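Local coordinates for protein putative malic enzyme ((S)-malate:NAD+ oxidoreductase (decarboxylating)) (Streptococcus pyogenes, PDB 2A9F) that probably catalyses the NAD+-dependent oxidative decarboxylation of (S)-malate with the help of a divalent metal ion such as magnesium or manganese, at residues T67-S72 with P129-I134; T75-L80 with L136-A141; I169-A174 with N317-V322; E274-M279 with A303-V308. All blocks are in the same frame, centred on the assembly; numbering follows the deposited sequence.

Contact 1: T67-S72 with P129-I134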
loop_
_atom_site.group_PDB
_atom_site.type_symbol
_atom_site.label_atom_id
_atom_site.label_comp_id
_atom_site.label_asym_id
_atom_site.label_seq_id
_atom_site.Cartn_x
_atom_site.Cartn_y
_atom_site.Cartn_z
ATOM N N THR A 67 -9.247 -0.069 5.159
ATOM C CA THR A 67 -7.791 -0.014 5.109
ATOM C C THR A 67 -7.172 1.369 5.209
ATOM O O THR A 67 -7.518 2.297 4.494
ATOM C CB THR A 67 -7.203 -0.693 3.841
ATOM O OG1 THR A 67 -7.265 0.221 2.744
ATOM C CG2 THR A 67 -7.966 -1.972 3.500
ATOM N N VAL A 68 -6.228 1.473 6.120
ATOM C CA VAL A 68 -5.515 2.708 6.341
ATOM C C VAL A 68 -4.058 2.488 5.968
ATOM O O VAL A 68 -3.542 1.369 6.017
ATOM C CB VAL A 68 -5.605 3.130 7.816
ATOM C CG1 VAL A 68 -4.745 4.338 8.061
ATOM C CG2 VAL A 68 -7.051 3.469 8.165
ATOM N N ALA A 69 -3.402 3.557 5.560
ATOM C CA ALA A 69 -2.005 3.458 5.221
ATOM C C ALA A 69 -1.181 4.052 6.367
ATOM O O ALA A 69 -1.566 5.048 6.981
ATOM C CB ALA A 69 -1.734 4.205 3.925
ATOM N N VAL A 70 -0.069 3.407 6.678
ATOM C CA VAL A 70 0.821 3.906 7.701
ATOM C C VAL A 70 2.010 4.392 6.878
ATOM O O VAL A 70 2.737 3.591 6.288
ATOM C CB VAL A 70 1.237 2.795 8.641
ATOM C CG1 VAL A 70 2.076 3.360 9.771
ATOM C CG2 VAL A 70 -0.008 2.090 9.163
ATOM N N ILE A 71 2.193 5.708 6.825
ATOM C CA ILE A 71 3.254 6.294 6.013
ATOM C C ILE A 71 4.333 7.057 6.773
ATOM O O ILE A 71 4.051 7.797 7.718
ATOM C CB ILE A 71 2.645 7.237 4.951
ATOM C CG1 ILE A 71 1.525 6.521 4.195
ATOM C CG2 ILE A 71 3.700 7.667 3.968
ATOM C CD1 ILE A 71 0.695 7.443 3.336
ATOM N N SER A 72 5.573 6.872 6.321
ATOM C CA SER A 72 6.755 7.511 6.898
ATOM C C SER A 72 7.848 7.658 5.845
ATOM O O SER A 72 7.799 7.037 4.772
ATOM C CB SER A 72 7.291 6.663 8.056
ATOM O OG SER A 72 8.700 6.770 8.190
ATOM N N PRO A 129 -6.893 8.025 -2.933
ATOM C CA PRO A 129 -7.981 7.239 -3.522
ATOM C C PRO A 129 -8.039 5.810 -3.006
ATOM O O PRO A 129 -9.116 5.277 -2.742
ATOM C CB PRO A 129 -7.666 7.282 -5.013
ATOM C CG PRO A 129 -7.020 8.599 -5.176
ATOM C CD PRO A 129 -6.101 8.683 -3.990
ATOM N N THR A 130 -6.860 5.212 -2.876
ATOM C CA THR A 130 -6.688 3.840 -2.433
ATOM C C THR A 130 -7.184 3.543 -1.034
ATOM O O THR A 130 -7.825 2.511 -0.782
ATOM C CB THR A 130 -5.186 3.452 -2.461
ATOM O OG1 THR A 130 -4.740 3.322 -3.818
ATOM C CG2 THR A 130 -4.948 2.147 -1.722
ATOM N N PHE A 131 -6.874 4.453 -0.125
ATOM C CA PHE A 131 -7.190 4.254 1.263
ATOM C C PHE A 131 -8.379 4.971 1.855
ATOM O O PHE A 131 -8.947 5.881 1.247
ATOM C CB PHE A 131 -5.934 4.560 2.053
ATOM C CG PHE A 131 -4.758 3.762 1.602
ATOM C CD1 PHE A 131 -4.589 2.454 2.026
ATOM C CD2 PHE A 131 -3.834 4.304 0.711
ATOM C CE1 PHE A 131 -3.514 1.692 1.573
ATOM C CE2 PHE A 131 -2.755 3.551 0.250
ATOM C CZ PHE A 131 -2.593 2.242 0.681
ATOM N N GLY A 132 -8.759 4.520 3.049
ATOM C CA GLY A 132 -9.862 5.118 3.764
ATOM C C GLY A 132 -9.311 5.976 4.882
ATOM O O GLY A 132 -10.057 6.692 5.551
ATOM N N GLY A 133 -7.994 5.904 5.080
ATOM C CA GLY A 133 -7.352 6.683 6.122
ATOM C C GLY A 133 -5.833 6.697 6.048
ATOM O O GLY A 133 -5.210 5.702 5.677
ATOM N N ILE A 134 -5.232 7.830 6.413
ATOM C CA ILE A 134 -3.784 7.971 6.389
ATOM C C ILE A 134 -3.211 8.240 7.769
ATOM O O ILE A 134 -3.637 9.173 8.439
ATOM C CB ILE A 134 -3.340 9.138 5.496
ATOM C CG1 ILE A 134 -3.885 8.966 4.070
ATOM C CG2 ILE A 134 -1.827 9.205 5.485
ATOM C CD1 ILE A 134 -3.501 7.650 3.391
#
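Ala-69 and Phe-131 meet as a bump over a flat surface: the methyl CB of Ala-69 stands 3.6 Å from the centroid of the Phe-131 ring, only 1° off its normal, which is the geometry of a CH-pi contact. The opposite ring face is covered by CG2 of Thr-130, so the ring is clamped between two methyl groups. At its edge and in its plane lies Thr-67 O, while OG1 of Thr-67, itself bonded to Thr-63 O, comes in obliquely 3.6 Å from Phe-131 CD1. Thr-67 O also takes a nearly straight bond from Gly-132 N (2.9 Å, 171°), which fixes the loop just where the ring turns in.

The second flank of the Ala-69 methyl is filled by Ile-134, whose CD1 lies 3.9 Å from Ala-69 CB. The side chain is bent at its second torsion (chi2 -56°), and this brings its end back over the neighbouring strand. Ile-134 CG2 in turn meets Ile-71 CD1 at 3.8 Å, the two side chains meeting at a slant. Gly-133 has no side chain on the face where Val-68 lies, and Val-68 CG2 comes 3.8 Å from Gly-133 CA, though the exact fit of this valine is doubtful.

Thr-130 OG1 bonds to Val-111 N of the second subunit, so this loop also faces the dimer partner. Ala-69 and Ile-134 pair in parallel, and backbone bonds tie residues 67-72 to strand 106-111 too. The contact is the inner strand pairing of the four-stranded parallel alpha/beta sheet in the N-terminal domain of a malic enzyme.

Contact 2: T75-L80 with L136-A141. With MG (magnesium ion), chain C.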
loop_
_atom_site.group_PDB
_atom_site.type_symbol
_atom_site.label_atom_id
_atom_site.label_comp_id
_atom_site.label_asym_id
_atom_site.label_seq_id
_atom_site.Cartn_x
_atom_site.Cartn_y
_atom_site.Cartn_z
ATOM N N THR A 75 12.622 9.343 8.576
ATOM C CA THR A 75 13.465 10.409 9.123
ATOM C C THR A 75 13.411 10.532 10.641
ATOM O O THR A 75 14.312 11.119 11.242
ATOM C CB THR A 75 13.093 11.774 8.532
ATOM O OG1 THR A 75 11.751 12.118 8.922
ATOM C CG2 THR A 75 13.191 11.725 7.006
ATOM N N ALA A 76 12.364 9.979 11.254
ATOM C CA ALA A 76 12.179 10.044 12.706
ATOM C C ALA A 76 11.665 8.739 13.321
ATOM O O ALA A 76 10.782 8.736 14.188
ATOM C CB ALA A 76 11.230 11.186 13.052
ATOM N N VAL A 77 12.233 7.628 12.880
ATOM C CA VAL A 77 11.838 6.331 13.397
ATOM C C VAL A 77 12.182 6.151 14.883
ATOM O O VAL A 77 13.347 6.199 15.271
ATOM C CB VAL A 77 12.511 5.204 12.601
ATOM C CG1 VAL A 77 11.956 3.855 13.052
ATOM C CG2 VAL A 77 12.306 5.432 11.111
ATOM N N LEU A 78 11.149 5.941 15.696
ATOM C CA LEU A 78 11.284 5.725 17.139
ATOM C C LEU A 78 12.255 6.663 17.886
ATOM O O LEU A 78 12.101 7.883 17.868
ATOM C CB LEU A 78 11.667 4.252 17.397
ATOM C CG LEU A 78 10.587 3.173 17.548
ATOM C CD1 LEU A 78 9.401 3.488 16.680
ATOM C CD2 LEU A 78 11.176 1.806 17.176
ATOM N N GLY A 79 13.232 6.066 18.563
ATOM C CA GLY A 79 14.212 6.824 19.316
ATOM C C GLY A 79 15.555 6.762 18.622
ATOM O O GLY A 79 16.590 7.078 19.203
ATOM N N LEU A 80 15.529 6.327 17.370
ATOM C CA LEU A 80 16.727 6.241 16.555
ATOM C C LEU A 80 16.770 7.571 15.802
ATOM O O LEU A 80 16.550 8.622 16.408
ATOM C CB LEU A 80 16.603 5.061 15.592
ATOM C CG LEU A 80 16.327 3.718 16.288
ATOM C CD1 LEU A 80 16.043 2.646 15.254
ATOM C CD2 LEU A 80 17.527 3.321 17.153
ATOM N N LEU A 136 0.225 9.235 9.329
ATOM C CA LEU A 136 1.609 9.667 9.161
ATOM C C LEU A 136 2.382 9.234 10.403
ATOM O O LEU A 136 1.923 9.441 11.525
ATOM C CB LEU A 136 1.681 11.180 8.985
ATOM C CG LEU A 136 1.176 11.661 7.625
ATOM C CD1 LEU A 136 1.088 13.180 7.600
ATOM C CD2 LEU A 136 2.088 11.137 6.537
ATOM N N GLU A 137 3.551 8.630 10.203
ATOM C CA GLU A 137 4.331 8.134 11.331
ATOM C C GLU A 137 5.824 8.404 11.266
ATOM O O GLU A 137 6.452 8.326 10.214
ATOM C CB GLU A 137 4.116 6.623 11.483
ATOM C CG GLU A 137 4.731 6.007 12.736
ATOM C CD GLU A 137 3.886 6.234 13.988
ATOM O OE1 GLU A 137 2.638 6.196 13.882
ATOM O OE2 GLU A 137 4.474 6.423 15.077
ATOM N N ASP A 138 6.379 8.712 12.422
ATOM C CA ASP A 138 7.792 8.964 12.566
ATOM C C ASP A 138 8.467 9.883 11.549
ATOM O O ASP A 138 9.594 9.623 11.145
ATOM C CB ASP A 138 8.542 7.625 12.622
ATOM C CG ASP A 138 8.119 6.765 13.806
ATOM O OD1 ASP A 138 7.341 7.250 14.669
ATOM O OD2 ASP A 138 8.573 5.601 13.870
ATOM N N ILE A 139 7.797 10.944 11.115
ATOM C CA ILE A 139 8.465 11.863 10.207
ATOM C C ILE A 139 8.914 13.058 11.068
ATOM O O ILE A 139 8.145 13.590 11.868
ATOM C CB ILE A 139 7.562 12.318 9.008
ATOM C CG1 ILE A 139 7.058 13.733 9.223
ATOM C CG2 ILE A 139 6.412 11.359 8.807
ATOM C CD1 ILE A 139 6.307 14.291 8.024
ATOM N N SER A 140 10.172 13.457 10.922
ATOM C CA SER A 140 10.726 14.547 11.721
ATOM C C SER A 140 10.132 15.954 11.580
ATOM O O SER A 140 9.633 16.359 10.519
ATOM C CB SER A 140 12.234 14.635 11.484
ATOM O OG SER A 140 12.507 14.960 10.129
ATOM N N ALA A 141 10.207 16.694 12.683
ATOM C CA ALA A 141 9.738 18.072 12.747
ATOM C C ALA A 141 10.857 18.936 12.179
ATOM O O ALA A 141 12.023 18.559 12.252
ATOM C CB ALA A 141 9.470 18.457 14.192
HETATM MG MG MG C . 6.080 6.726 16.160
HETATM O O HOH W 1 6.915 4.963 15.791
HETATM O O HOH W 2 7.530 7.474 17.593
#
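Thr-75 and Ser-140 both place their hydroxyl oxygens between backbone N and carbonyl carbon, which brings the two together, while Asp-138 holds CG beside its own N (chi1 -61°) and so directs its carboxylate between the 75-80 loop and the metal. This is part of the magnesium site of the putative malic enzyme: the loop at the end of strand 133-136 carries two ligands, and the loop after strand 67-72 supports one of them.

The ion is bound by Asp-138 OD1 at 2.0 Å and by Glu-137 OE2 at 2.0 Å; Asp-163 and two waters supply the other ligands. Glu-137 reaches it by a bend at its second torsion. Asp-138 therefore divides its two oxygens: OD1 goes to the metal, whereas OD2 accepts Leu-78 N at 3.2 Å, with the donor above the carboxylate plane (76° out of it). Leu-78 follows Val-77 in a type II' turn closed by Leu-80 N on Val-77 O, so the turn holds the metal ligand from the second shell. Leu-78 CD1 adds a 3.6 Å contact to the same OD2. Further along, Ala-76 N makes a weak, bent bond to Asp-138 O.

Val-77 and Leu-78 also pack on Ser-48 and Thr-41 of the second subunit. At the far end Thr-75 OG1, also bonded to Asp-73, is gripped twice by Ser-140: OG donates at 3.2 Å, and Ser-140 N points almost straight at Thr-75 OG1, 2.9 Å away (176°).

Contact 3: I169-A174 with N317-V322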
loop_
_atom_site.group_PDB
_atom_site.type_symbol
_atom_site.label_atom_id
_atom_site.label_comp_id
_atom_site.label_asym_id
_atom_site.label_seq_id
_atom_site.Cartn_x
_atom_site.Cartn_y
_atom_site.Cartn_z
ATOM N N ILE A 169 -3.845 12.906 23.116
ATOM C CA ILE A 169 -5.168 12.363 23.415
ATOM C C ILE A 169 -5.142 11.465 24.641
ATOM O O ILE A 169 -6.145 11.332 25.337
ATOM C CB ILE A 169 -5.710 11.528 22.250
ATOM C CG1 ILE A 169 -5.688 12.342 20.967
ATOM C CG2 ILE A 169 -7.120 11.096 22.548
ATOM C CD1 ILE A 169 -5.673 11.493 19.732
ATOM N N VAL A 170 -4.005 10.833 24.900
ATOM C CA VAL A 170 -3.916 9.961 26.054
ATOM C C VAL A 170 -3.602 10.786 27.287
ATOM O O VAL A 170 -3.957 10.417 28.408
ATOM C CB VAL A 170 -2.848 8.872 25.849
ATOM C CG1 VAL A 170 -2.762 7.979 27.079
ATOM C CG2 VAL A 170 -3.198 8.051 24.624
ATOM N N VAL A 171 -2.933 11.914 27.077
ATOM C CA VAL A 171 -2.609 12.794 28.184
ATOM C C VAL A 171 -3.902 13.478 28.603
ATOM O O VAL A 171 -4.163 13.673 29.790
ATOM C CB VAL A 171 -1.566 13.838 27.780
ATOM C CG1 VAL A 171 -1.423 14.895 28.887
ATOM C CG2 VAL A 171 -0.218 13.141 27.540
ATOM N N LEU A 172 -4.723 13.801 27.614
ATOM C CA LEU A 172 -5.987 14.444 27.871
ATOM C C LEU A 172 -6.896 13.494 28.631
ATOM O O LEU A 172 -7.692 13.920 29.477
ATOM C CB LEU A 172 -6.646 14.860 26.556
ATOM C CG LEU A 172 -7.848 15.796 26.683
ATOM C CD1 LEU A 172 -7.500 16.962 27.615
ATOM C CD2 LEU A 172 -8.234 16.318 25.319
ATOM N N ALA A 173 -6.778 12.203 28.347
ATOM C CA ALA A 173 -7.622 11.228 29.023
ATOM C C ALA A 173 -7.078 11.016 30.419
ATOM O O ALA A 173 -7.841 10.794 31.371
ATOM C CB ALA A 173 -7.638 9.908 28.257
ATOM N N ALA A 174 -5.752 11.100 30.527
ATOM C CA ALA A 174 -5.077 10.910 31.799
ATOM C C ALA A 174 -5.409 12.017 32.799
ATOM O O ALA A 174 -5.255 11.835 34.004
ATOM C CB ALA A 174 -3.579 10.830 31.587
ATOM N N ASN A 317 1.880 4.649 35.291
ATOM C CA ASN A 317 1.151 5.637 34.516
ATOM C C ASN A 317 1.864 6.012 33.227
ATOM O O ASN A 317 2.333 7.142 33.071
ATOM C CB ASN A 317 0.934 6.907 35.334
ATOM C CG ASN A 317 0.149 6.659 36.586
ATOM O OD1 ASN A 317 -1.044 6.355 36.544
ATOM N ND2 ASN A 317 0.819 6.783 37.723
ATOM N N GLN A 318 1.959 5.059 32.308
ATOM C CA GLN A 318 2.587 5.322 31.028
ATOM C C GLN A 318 1.520 5.815 30.059
ATOM O O GLN A 318 0.469 5.182 29.885
ATOM C CB GLN A 318 3.260 4.062 30.481
ATOM C CG GLN A 318 3.441 4.070 28.974
ATOM C CD GLN A 318 4.606 3.216 28.517
ATOM O OE1 GLN A 318 4.864 2.145 29.073
ATOM N NE2 GLN A 318 5.315 3.682 27.491
ATOM N N ILE A 319 1.795 6.966 29.457
ATOM C CA ILE A 319 0.899 7.583 28.495
ATOM C C ILE A 319 1.353 7.077 27.144
ATOM O O ILE A 319 2.274 7.635 26.548
ATOM C CB ILE A 319 1.023 9.133 28.536
ATOM C CG1 ILE A 319 0.392 9.676 29.816
ATOM C CG2 ILE A 319 0.342 9.754 27.331
ATOM C CD1 ILE A 319 1.002 9.140 31.075
ATOM N N ASN A 320 0.727 6.015 26.655
ATOM C CA ASN A 320 1.146 5.481 25.364
ATOM C C ASN A 320 0.107 5.525 24.260
ATOM O O ASN A 320 -1.081 5.253 24.469
ATOM C CB ASN A 320 1.680 4.053 25.516
ATOM C CG ASN A 320 0.682 3.125 26.175
ATOM O OD1 ASN A 320 0.231 3.372 27.296
ATOM N ND2 ASN A 320 0.335 2.044 25.486
ATOM N N ASN A 321 0.612 5.888 23.084
ATOM C CA ASN A 321 -0.126 6.023 21.835
ATOM C C ASN A 321 -1.164 4.943 21.598
ATOM O O ASN A 321 -2.277 5.214 21.147
ATOM C CB ASN A 321 0.860 5.986 20.666
ATOM C CG ASN A 321 0.838 7.243 19.866
ATOM O OD1 ASN A 321 -0.231 7.686 19.442
ATOM N ND2 ASN A 321 2.015 7.847 19.648
ATOM N N VAL A 322 -0.774 3.720 21.897
ATOM C CA VAL A 322 -1.607 2.558 21.675
ATOM C C VAL A 322 -3.094 2.674 22.015
ATOM O O VAL A 322 -3.937 2.253 21.232
ATOM C CB VAL A 322 -0.983 1.365 22.375
ATOM C CG1 VAL A 322 -1.727 0.129 22.026
ATOM C CG2 VAL A 322 0.464 1.240 21.942
#
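Val-170 O accepts Ala-174 N at 2.9 Å, a regular helical bond that puts Val-170 and Ala-174 one turn apart on the same flank of the helix, where both face Ile-319. Across the contact itself the evidence is apolar. Ile-319 CG2 is the atom that does most of the touching: it lies 3.6 Å from Val-170 CG1 and 3.4 Å from Val-171 CG2, the latter a tight approach. This branch stands anti to the backbone N, while CG1 lies beside it (chi1 -72°) and leads toward Ala-174, whose CB is 4.5 Å from Ile-319 CG1 and so only loosely packed. The isoleucine thus lies against the two valines, with the alanine at the margin.

The directions of approach differ. Val-170 and Ile-319 lie alongside with their side chains running in opposite senses, whereas Val-171 comes in at a slant. The remaining methyl of Val-170, CG2, turns toward the next peptide and rests 3.5 Å from the backbone Asn-320 O. CB of Asn-320 leaves its CA away from the helix; the residue is predicted to bind (S)-malate, and it directly follows Ile-319, which packs on helix 162-180.

Beyond the pair, Ile-319 also packs on Phe-286 of strand 284-287 and on Met-288, and its backbone bonds to Thr-310 at the end of strand 307-310. Helix 162-180 is covered on further residues, Ile-169, Leu-172 and Ala-173, by helix 342-354, and the 317-322 loop runs on into helix 325-335.

Contact 4: E274-M279 with A303-V308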
loop_
_atom_site.group_PDB
_atom_site.type_symbol
_atom_site.label_atom_id
_atom_site.label_comp_id
_atom_site.label_asym_id
_atom_site.label_seq_id
_atom_site.Cartn_x
_atom_site.Cartn_y
_atom_site.Cartn_z
ATOM N N GLU A 274 12.464 20.984 43.602
ATOM C CA GLU A 274 12.154 22.072 44.538
ATOM C C GLU A 274 10.849 22.794 44.228
ATOM O O GLU A 274 10.032 23.034 45.117
ATOM C CB GLU A 274 13.277 23.117 44.565
ATOM C CG GLU A 274 14.684 22.554 44.606
ATOM C CD GLU A 274 15.145 22.067 43.244
ATOM O OE1 GLU A 274 15.102 22.878 42.289
ATOM O OE2 GLU A 274 15.550 20.885 43.127
ATOM N N TRP A 275 10.661 23.143 42.961
ATOM C CA TRP A 275 9.475 23.864 42.528
ATOM C C TRP A 275 8.183 23.152 42.896
ATOM O O TRP A 275 7.268 23.768 43.435
ATOM C CB TRP A 275 9.525 24.097 41.014
ATOM C CG TRP A 275 10.765 24.815 40.550
ATOM C CD1 TRP A 275 11.514 25.709 41.265
ATOM C CD2 TRP A 275 11.361 24.747 39.249
ATOM N NE1 TRP A 275 12.535 26.202 40.492
ATOM C CE2 TRP A 275 12.466 25.631 39.250
ATOM C CE3 TRP A 275 11.067 24.030 38.082
ATOM C CZ2 TRP A 275 13.281 25.816 38.126
ATOM C CZ3 TRP A 275 11.881 24.215 36.964
ATOM C CH2 TRP A 275 12.976 25.103 36.998
ATOM N N ILE A 276 8.117 21.854 42.612
ATOM C CA ILE A 276 6.926 21.057 42.901
ATOM C C ILE A 276 6.313 21.479 44.225
ATOM O O ILE A 276 5.096 21.632 44.349
ATOM C CB ILE A 276 7.265 19.551 42.942
ATOM C CG1 ILE A 276 7.728 19.098 41.554
ATOM C CG2 ILE A 276 6.050 18.747 43.396
ATOM C CD1 ILE A 276 8.208 17.666 41.486
ATOM N N SER A 277 7.181 21.686 45.207
ATOM C CA SER A 277 6.764 22.102 46.534
ATOM C C SER A 277 5.798 23.281 46.446
ATOM O O SER A 277 4.773 23.295 47.119
ATOM C CB SER A 277 7.999 22.497 47.353
ATOM O OG SER A 277 9.035 21.535 47.207
ATOM N N LYS A 278 6.124 24.258 45.603
ATOM C CA LYS A 278 5.296 25.456 45.435
ATOM C C LYS A 278 4.076 25.328 44.519
ATOM O O LYS A 278 3.381 26.314 44.279
ATOM C CB LYS A 278 6.155 26.637 44.947
ATOM C CG LYS A 278 7.078 27.272 46.005
ATOM C CD LYS A 278 8.533 26.827 45.838
ATOM C CE LYS A 278 9.489 27.629 46.725
ATOM N NZ LYS A 278 9.264 27.396 48.184
ATOM N N MET A 279 3.822 24.130 43.994
ATOM C CA MET A 279 2.655 23.919 43.128
ATOM C C MET A 279 1.400 23.834 43.995
ATOM O O MET A 279 1.483 23.916 45.216
ATOM C CB MET A 279 2.794 22.625 42.322
ATOM C CG MET A 279 3.838 22.657 41.207
ATOM S SD MET A 279 3.796 21.148 40.191
ATOM C CE MET A 279 2.247 21.356 39.367
ATOM N N ALA A 303 9.099 14.992 46.084
ATOM C CA ALA A 303 9.022 16.448 46.118
ATOM C C ALA A 303 7.655 16.870 46.642
ATOM O O ALA A 303 7.524 17.896 47.303
ATOM C CB ALA A 303 9.255 17.023 44.723
ATOM N N GLY A 304 6.635 16.073 46.350
ATOM C CA GLY A 304 5.306 16.406 46.828
ATOM C C GLY A 304 4.203 16.259 45.799
ATOM O O GLY A 304 3.074 16.697 46.029
ATOM N N ALA A 305 4.520 15.637 44.669
ATOM C CA ALA A 305 3.537 15.442 43.610
ATOM C C ALA A 305 2.533 14.368 44.000
ATOM O O ALA A 305 2.878 13.417 44.700
ATOM C CB ALA A 305 4.235 15.057 42.315
ATOM N N TYR A 306 1.292 14.526 43.549
ATOM C CA TYR A 306 0.243 13.556 43.847
ATOM C C TYR A 306 0.090 12.531 42.720
ATOM O O TYR A 306 -0.308 11.384 42.948
ATOM C CB TYR A 306 -1.088 14.270 44.062
ATOM C CG TYR A 306 -2.228 13.331 44.379
ATOM C CD1 TYR A 306 -2.260 12.622 45.580
ATOM C CD2 TYR A 306 -3.282 13.163 43.484
ATOM C CE1 TYR A 306 -3.315 11.768 45.888
ATOM C CE2 TYR A 306 -4.344 12.313 43.780
ATOM C CZ TYR A 306 -4.356 11.617 44.985
ATOM O OH TYR A 306 -5.412 10.778 45.281
ATOM N N ILE A 307 0.396 12.962 41.499
ATOM C CA ILE A 307 0.304 12.094 40.333
ATOM C C ILE A 307 1.454 12.380 39.378
ATOM O O ILE A 307 1.842 13.531 39.179
ATOM C CB ILE A 307 -1.026 12.293 39.578
ATOM C CG1 ILE A 307 -2.210 11.964 40.495
ATOM C CG2 ILE A 307 -1.051 11.408 38.351
ATOM C CD1 ILE A 307 -3.581 12.071 39.820
ATOM N N VAL A 308 2.009 11.316 38.808
ATOM C CA VAL A 308 3.107 11.442 37.862
ATOM C C VAL A 308 2.941 10.470 36.708
ATOM O O VAL A 308 2.682 9.287 36.902
ATOM C CB VAL A 308 4.457 11.156 38.506
ATOM C CG1 VAL A 308 5.545 11.285 37.463
ATOM C CG2 VAL A 308 4.704 12.115 39.644
#
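A Schellman motif closes the helical turn that follows 297-301, Gly-304 being the first residue to leave helical angles, and it is this helix end that meets the short helix 273-277. Gly-304 takes a positive phi (135°), readily adopted by a residue without a side chain, and turns the chain from Ala-303 toward Ala-305.

Ile-276 carries the contact. Its CD1 lies 3.5 Å from Ala-303 CB, and its own CB is 3.7 Å from the same methyl, so Ala-303 is held along the flank of the isoleucine. The other branch, CG2, stands anti to the backbone N and reaches past the glycine: it is 3.7 Å from Ala-305 N and 4.3 Å from Ala-305 CB. One side chain therefore spans both sides of the turn.

The exposed Ser-277 comes near the turn, its OG 3.9 Å from Ala-303 O, but donates within its own segment, to Glu-274 O at 2.8 Å, tilted from the carbonyl plane.

Ile-276 and Ala-305 both also touch Ile-285 on strand 284-287, and Ile-276 touches Ala-300. The packing thus joins the helical connections on either side of that strand in sequence, as expected of successive beta-alpha-beta crossovers in a Rossmann-type NAD-binding domain.

How the contacts relate
Contacts 1 and 2 alternate along the chain and form one unit of the N-terminal domain: their centres are about 17 Å apart, and a probable hydrogen bond from Glu-137 N to Ile-71 O (2.7 Å) joins strand pairing to metal site. Contact 3 belongs to the NAD-binding domain, yet its nearest atoms come within about 5 Å of contact 2, and the side chain of Asn-320, predicted to bind (S)-malate, is about 11 Å from the magnesium ion. Contact 4 lies farther out, its centre about 32 Å from that of contact 2, but joins contact 3 through a weak bond from Asn-317 ND2 to Val-308 O (3.2 Å).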